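PDB 5XOX: tRNA(His) guanylyltransferase from Saccharomyces cerevisiae, which adds a single guanosine to the 5' end of tRNA(His) in the 3'-5' direction, opposite to ordinary polymerases, creating the mark recognised by histidyl-tRNA synthetase. Local coordinates for residues A[151-162]-A[202-212]. Residues are numbered along the deposited sequence; the frame is centred on the assembly and turned at random.
Sequences YVDTHINNLYNT and YNNEPEMFKKG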
loop_
_atom_site.group_PDB
_atom_site.type_symbol
_atom_site.label_atom_id
_atom_site.label_comp_id
_atom_site.label_asym_id
_atom_site.label_seq_id
_atom_site.Cartn_x
_atom_site.Cartn_y
_atom_site.Cartn_z
ATOM N N TYR A 151 15.805 -20.361 12.499
ATOM C CA TYR A 151 16.672 -21.408 13.064
ATOM C C TYR A 151 15.928 -22.706 13.379
ATOM O O TYR A 151 16.410 -23.796 13.091
ATOM C CB TYR A 151 17.335 -20.911 14.337
ATOM C CG TYR A 151 17.939 -21.992 15.187
ATOM C CD1 TYR A 151 18.988 -22.778 14.724
ATOM C CD2 TYR A 151 17.445 -22.239 16.443
ATOM C CE1 TYR A 151 19.557 -23.791 15.509
ATOM C CE2 TYR A 151 18.008 -23.224 17.241
ATOM C CZ TYR A 151 19.056 -24.011 16.765
ATOM O OH TYR A 151 19.585 -24.999 17.581
ATOM N N VAL A 152 14.759 -22.568 14.000
ATOM C CA VAL A 152 13.800 -23.656 14.162
ATOM C C VAL A 152 13.556 -24.376 12.841
ATOM O O VAL A 152 13.833 -25.580 12.732
ATOM C CB VAL A 152 12.479 -23.150 14.769
ATOM C CG1 VAL A 152 11.352 -24.149 14.499
ATOM C CG2 VAL A 152 12.658 -22.924 16.276
ATOM N N ASP A 153 13.044 -23.660 11.840
ATOM C CA ASP A 153 12.744 -24.312 10.564
ATOM C C ASP A 153 13.920 -25.095 9.989
ATOM O O ASP A 153 13.717 -26.192 9.426
ATOM C CB ASP A 153 12.256 -23.318 9.510
ATOM C CG ASP A 153 11.634 -24.029 8.318
ATOM O OD1 ASP A 153 10.577 -24.681 8.522
ATOM O OD2 ASP A 153 12.241 -24.021 7.218
ATOM N N THR A 154 15.138 -24.562 10.145
ATOM C CA THR A 154 16.311 -25.241 9.581
ATOM C C THR A 154 16.654 -26.491 10.390
ATOM O O THR A 154 16.982 -27.516 9.810
ATOM C CB THR A 154 17.555 -24.360 9.544
ATOM O OG1 THR A 154 18.197 -24.428 10.807
ATOM C CG2 THR A 154 17.166 -22.918 9.336
ATOM N N HIS A 155 16.573 -26.411 11.720
ATOM C CA HIS A 155 16.847 -27.573 12.565
ATOM C C HIS A 155 15.902 -28.736 12.210
ATOM O O HIS A 155 16.340 -29.831 11.785
ATOM C CB HIS A 155 16.704 -27.214 14.044
ATOM C CG HIS A 155 17.507 -28.092 14.939
ATOM N ND1 HIS A 155 17.568 -27.919 16.305
ATOM C CD2 HIS A 155 18.321 -29.138 14.651
ATOM C CE1 HIS A 155 18.368 -28.835 16.824
ATOM N NE2 HIS A 155 18.839 -29.586 15.841
ATOM N N ILE A 156 14.604 -28.462 12.338
ATOM C CA ILE A 156 13.538 -29.404 11.968
ATOM C C ILE A 156 13.698 -30.005 10.564
ATOM O O ILE A 156 13.698 -31.232 10.374
ATOM C CB ILE A 156 12.170 -28.698 12.120
ATOM C CG1 ILE A 156 12.050 -28.201 13.563
ATOM C CG2 ILE A 156 11.002 -29.579 11.702
ATOM C CD1 ILE A 156 12.243 -29.295 14.597
ATOM N N ASN A 157 13.841 -29.143 9.583
ATOM C CA ASN A 157 14.040 -29.597 8.222
ATOM C C ASN A 157 15.287 -30.466 8.023
ATOM O O ASN A 157 15.281 -31.416 7.236
ATOM C CB ASN A 157 14.087 -28.374 7.315
ATOM C CG ASN A 157 12.732 -27.827 7.053
ATOM O OD1 ASN A 157 11.748 -28.334 7.589
ATOM N ND2 ASN A 157 12.658 -26.767 6.254
ATOM N N ASN A 158 16.364 -30.123 8.713
ATOM C CA ASN A 158 17.615 -30.847 8.542
ATOM C C ASN A 158 17.455 -32.260 9.037
ATOM O O ASN A 158 17.837 -33.203 8.346
ATOM C CB ASN A 158 18.760 -30.157 9.274
ATOM C CG ASN A 158 20.115 -30.590 8.773
ATOM O OD1 ASN A 158 20.604 -30.082 7.762
ATOM N ND2 ASN A 158 20.758 -31.498 9.509
ATOM N N LEU A 159 16.878 -32.407 10.231
ATOM C CA LEU A 159 16.628 -33.749 10.740
ATOM C C LEU A 159 15.731 -34.515 9.754
ATOM O O LEU A 159 16.171 -35.535 9.197
ATOM C CB LEU A 159 15.971 -33.715 12.117
ATOM C CG LEU A 159 15.875 -35.112 12.741
ATOM C CD1 LEU A 159 17.255 -35.724 12.794
ATOM C CD2 LEU A 159 15.256 -35.066 14.123
ATOM N N TYR A 160 14.512 -34.007 9.487
ATOM C CA TYR A 160 13.572 -34.739 8.633
ATOM C C TYR A 160 14.183 -35.128 7.284
ATOM O O TYR A 160 14.070 -36.274 6.845
ATOM C CB TYR A 160 12.288 -33.953 8.370
ATOM C CG TYR A 160 11.294 -34.765 7.540
ATOM C CD1 TYR A 160 11.425 -34.898 6.164
ATOM C CD2 TYR A 160 10.215 -35.371 8.128
ATOM C CE1 TYR A 160 10.547 -35.651 5.424
ATOM C CE2 TYR A 160 9.315 -36.122 7.380
ATOM C CZ TYR A 160 9.483 -36.258 6.031
ATOM O OH TYR A 160 8.583 -37.010 5.290
ATOM N N ASN A 161 14.790 -34.175 6.596
ATOM C CA ASN A 161 15.285 -34.475 5.269
ATOM C C ASN A 161 16.488 -35.421 5.328
ATOM O O ASN A 161 16.691 -36.256 4.423
ATOM C CB ASN A 161 15.609 -33.182 4.514
ATOM C CG ASN A 161 14.355 -32.442 4.069
ATOM O OD1 ASN A 161 13.772 -32.754 3.023
ATOM N ND2 ASN A 161 13.935 -31.460 4.856
ATOM N N THR A 162 17.255 -35.322 6.410
ATOM C CA THR A 162 18.445 -36.136 6.520
ATOM C C THR A 162 18.011 -37.575 6.676
ATOM O O THR A 162 18.431 -38.418 5.898
ATOM C CB THR A 162 19.368 -35.726 7.704
ATOM O OG1 THR A 162 19.909 -34.419 7.475
ATOM C CG2 THR A 162 20.529 -36.691 7.834
ATOM N N TYR A 202 23.611 -38.325 14.475
ATOM C CA TYR A 202 23.173 -36.997 14.069
ATOM C C TYR A 202 23.857 -35.949 14.936
ATOM O O TYR A 202 23.743 -34.752 14.700
ATOM C CB TYR A 202 21.650 -36.884 14.162
ATOM C CG TYR A 202 21.073 -35.565 13.707
ATOM C CD1 TYR A 202 20.986 -35.237 12.351
ATOM C CD2 TYR A 202 20.619 -34.640 14.636
ATOM C CE1 TYR A 202 20.453 -34.005 11.931
ATOM C CE2 TYR A 202 20.084 -33.412 14.236
ATOM C CZ TYR A 202 20.004 -33.088 12.884
ATOM O OH TYR A 202 19.477 -31.848 12.532
ATOM N N ASN A 203 24.588 -36.393 15.942
ATOM C CA ASN A 203 25.317 -35.444 16.757
ATOM C C ASN A 203 26.576 -35.044 16.047
ATOM O O ASN A 203 27.075 -33.935 16.226
ATOM C CB ASN A 203 25.617 -36.030 18.125
ATOM C CG ASN A 203 24.372 -36.159 18.964
ATOM O OD1 ASN A 203 23.297 -35.686 18.573
ATOM N ND2 ASN A 203 24.494 -36.812 20.110
ATOM N N ASN A 204 27.080 -35.944 15.218
ATOM C CA ASN A 204 28.283 -35.645 14.467
ATOM C C ASN A 204 28.024 -34.998 13.121
ATOM O O ASN A 204 28.960 -34.647 12.388
ATOM C CB ASN A 204 29.095 -36.898 14.291
ATOM C CG ASN A 204 29.798 -37.252 15.537
ATOM O OD1 ASN A 204 29.362 -36.865 16.628
ATOM N ND2 ASN A 204 30.941 -37.908 15.408
ATOM N N GLU A 205 26.746 -34.832 12.810
ATOM C CA GLU A 205 26.349 -34.025 11.685
ATOM C C GLU A 205 26.861 -32.600 11.906
ATOM O O GLU A 205 26.808 -32.083 13.052
ATOM C CB GLU A 205 24.838 -34.029 11.527
ATOM C CG GLU A 205 24.338 -35.231 10.787
ATOM C CD GLU A 205 24.936 -35.354 9.406
ATOM O OE1 GLU A 205 24.400 -34.711 8.461
ATOM O OE2 GLU A 205 25.920 -36.128 9.281
ATOM N N PRO A 206 27.352 -31.965 10.815
ATOM C CA PRO A 206 28.060 -30.685 10.823
ATOM C C PRO A 206 27.202 -29.545 11.332
ATOM O O PRO A 206 26.119 -29.328 10.792
ATOM C CB PRO A 206 28.401 -30.477 9.349
ATOM C CG PRO A 206 28.375 -31.844 8.780
ATOM C CD PRO A 206 27.228 -32.473 9.442
ATOM N N GLU A 207 27.705 -28.803 12.316
ATOM C CA GLU A 207 26.933 -27.762 12.981
ATOM C C GLU A 207 26.399 -26.697 11.997
ATOM O O GLU A 207 25.432 -26.000 12.308
ATOM C CB GLU A 207 27.789 -27.109 14.076
ATOM C CG GLU A 207 28.222 -28.063 15.208
ATOM C CD GLU A 207 27.222 -28.169 16.365
ATOM O OE1 GLU A 207 26.571 -27.140 16.680
ATOM O OE2 GLU A 207 27.104 -29.278 16.961
ATOM N N MET A 208 27.000 -26.581 10.811
ATOM C CA MET A 208 26.499 -25.640 9.808
ATOM C C MET A 208 25.243 -26.175 9.120
ATOM O O MET A 208 24.416 -25.415 8.607
ATOM C CB MET A 208 27.557 -25.343 8.756
ATOM C CG MET A 208 27.328 -24.041 8.033
ATOM S SD MET A 208 27.827 -24.122 6.321
ATOM C CE MET A 208 26.850 -25.501 5.751
ATOM N N PHE A 209 25.102 -27.491 9.090
ATOM C CA PHE A 209 23.887 -28.048 8.546
ATOM C C PHE A 209 22.769 -27.968 9.591
ATOM O O PHE A 209 21.646 -27.599 9.272
ATOM C CB PHE A 209 24.073 -29.490 8.147
ATOM C CG PHE A 209 25.000 -29.688 7.008
ATOM C CD1 PHE A 209 25.213 -28.702 6.088
ATOM C CD2 PHE A 209 25.573 -30.918 6.791
ATOM C CE1 PHE A 209 26.060 -28.918 5.018
ATOM C CE2 PHE A 209 26.399 -31.139 5.719
ATOM C CZ PHE A 209 26.645 -30.142 4.834
ATOM N N LYS A 210 23.086 -28.345 10.834
ATOM C CA LYS A 210 22.101 -28.443 11.915
ATOM C C LYS A 210 21.631 -27.061 12.382
ATOM O O LYS A 210 20.436 -26.777 12.393
ATOM C CB LYS A 210 22.682 -29.190 13.146
ATOM C CG LYS A 210 23.245 -30.596 12.946
ATOM C CD LYS A 210 23.991 -31.153 14.207
ATOM C CE LYS A 210 23.184 -31.052 15.510
ATOM N NZ LYS A 210 23.984 -31.474 16.706
ATOM N N LYS A 211 22.580 -26.224 12.808
ATOM C CA LYS A 211 22.265 -25.011 13.571
ATOM C C LYS A 211 22.226 -23.749 12.639
ATOM O O LYS A 211 22.190 -22.622 13.129
ATOM C CB LYS A 211 23.249 -24.854 14.776
ATOM C CG LYS A 211 23.457 -26.173 15.631
ATOM C CD LYS A 211 23.211 -26.099 17.174
ATOM C CE LYS A 211 23.567 -27.453 17.951
ATOM N NZ LYS A 211 23.229 -27.606 19.454
ATOM N N GLY A 212 22.292 -23.932 11.313
ATOM C CA GLY A 212 22.164 -22.828 10.373
ATOM C C GLY A 212 23.370 -21.899 10.297
ATOM O O GLY A 212 24.257 -21.947 11.153
#
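Asn158 O, the carbonyl oxygen of a residue whose side chain reaches across to Tyr202, accepts two bonds from Thr162, from the backbone N and from OG1, which come from opposite faces of the carbonyl plane; Thr162 OG1 lies 2.6 Å from Asn158 O. A buried threonine hydroxyl in a helix can be satisfied by a carbonyl oxygen of the preceding turn, four residues back for Thr162 OG1 and three back for Thr154 OG1, which is 3.0 Å from Tyr151 O. With CG anti to the backbone N (chi1 -161°), the Asn158 amide leaves the helix toward 202-212, where ND2 gives a weak bond to Tyr202 OH at 3.3 Å, coming in at the edge of the ring. An amide can serve two sides at once, and Asn158 OD1 accepts from Asn46.

Tyrosine fits position 202 because it offers both a hydroxyl and a broad apolar face. Leu159 CD1 sits almost exactly over the ring centre, 3.6 Å from the centroid, a CH-pi contact, while His155 CD2 meets the hydroxyl with its own ring edge. Without the ring and hydroxyl, as with an alanine in place of Tyr202, Asn158 ND2 would probably lose this acceptor and a gap would be likely to open beside Leu159 CD1. Farther along, the Tyr151 ring edge rests on the backbone of Lys211, CE1 lying 3.5 Å from Lys211 CA, and the two side chains run alongside each other. Gly212 follows with positive phi (73°), a conformation that favours glycine; a side chain there would have pointed at the helix, toward Thr154.

The contact thus fastens the loop and short helix 207-210 onto the long helix 140-171, with the Phe209 side chain about 7 Å from the bound GTP. Helix 187-197 also packs on Tyr202 and Leu159, and just past Gly212 the chain enters strand 213-216 of the antiparallel sheet, beside strand 69-74.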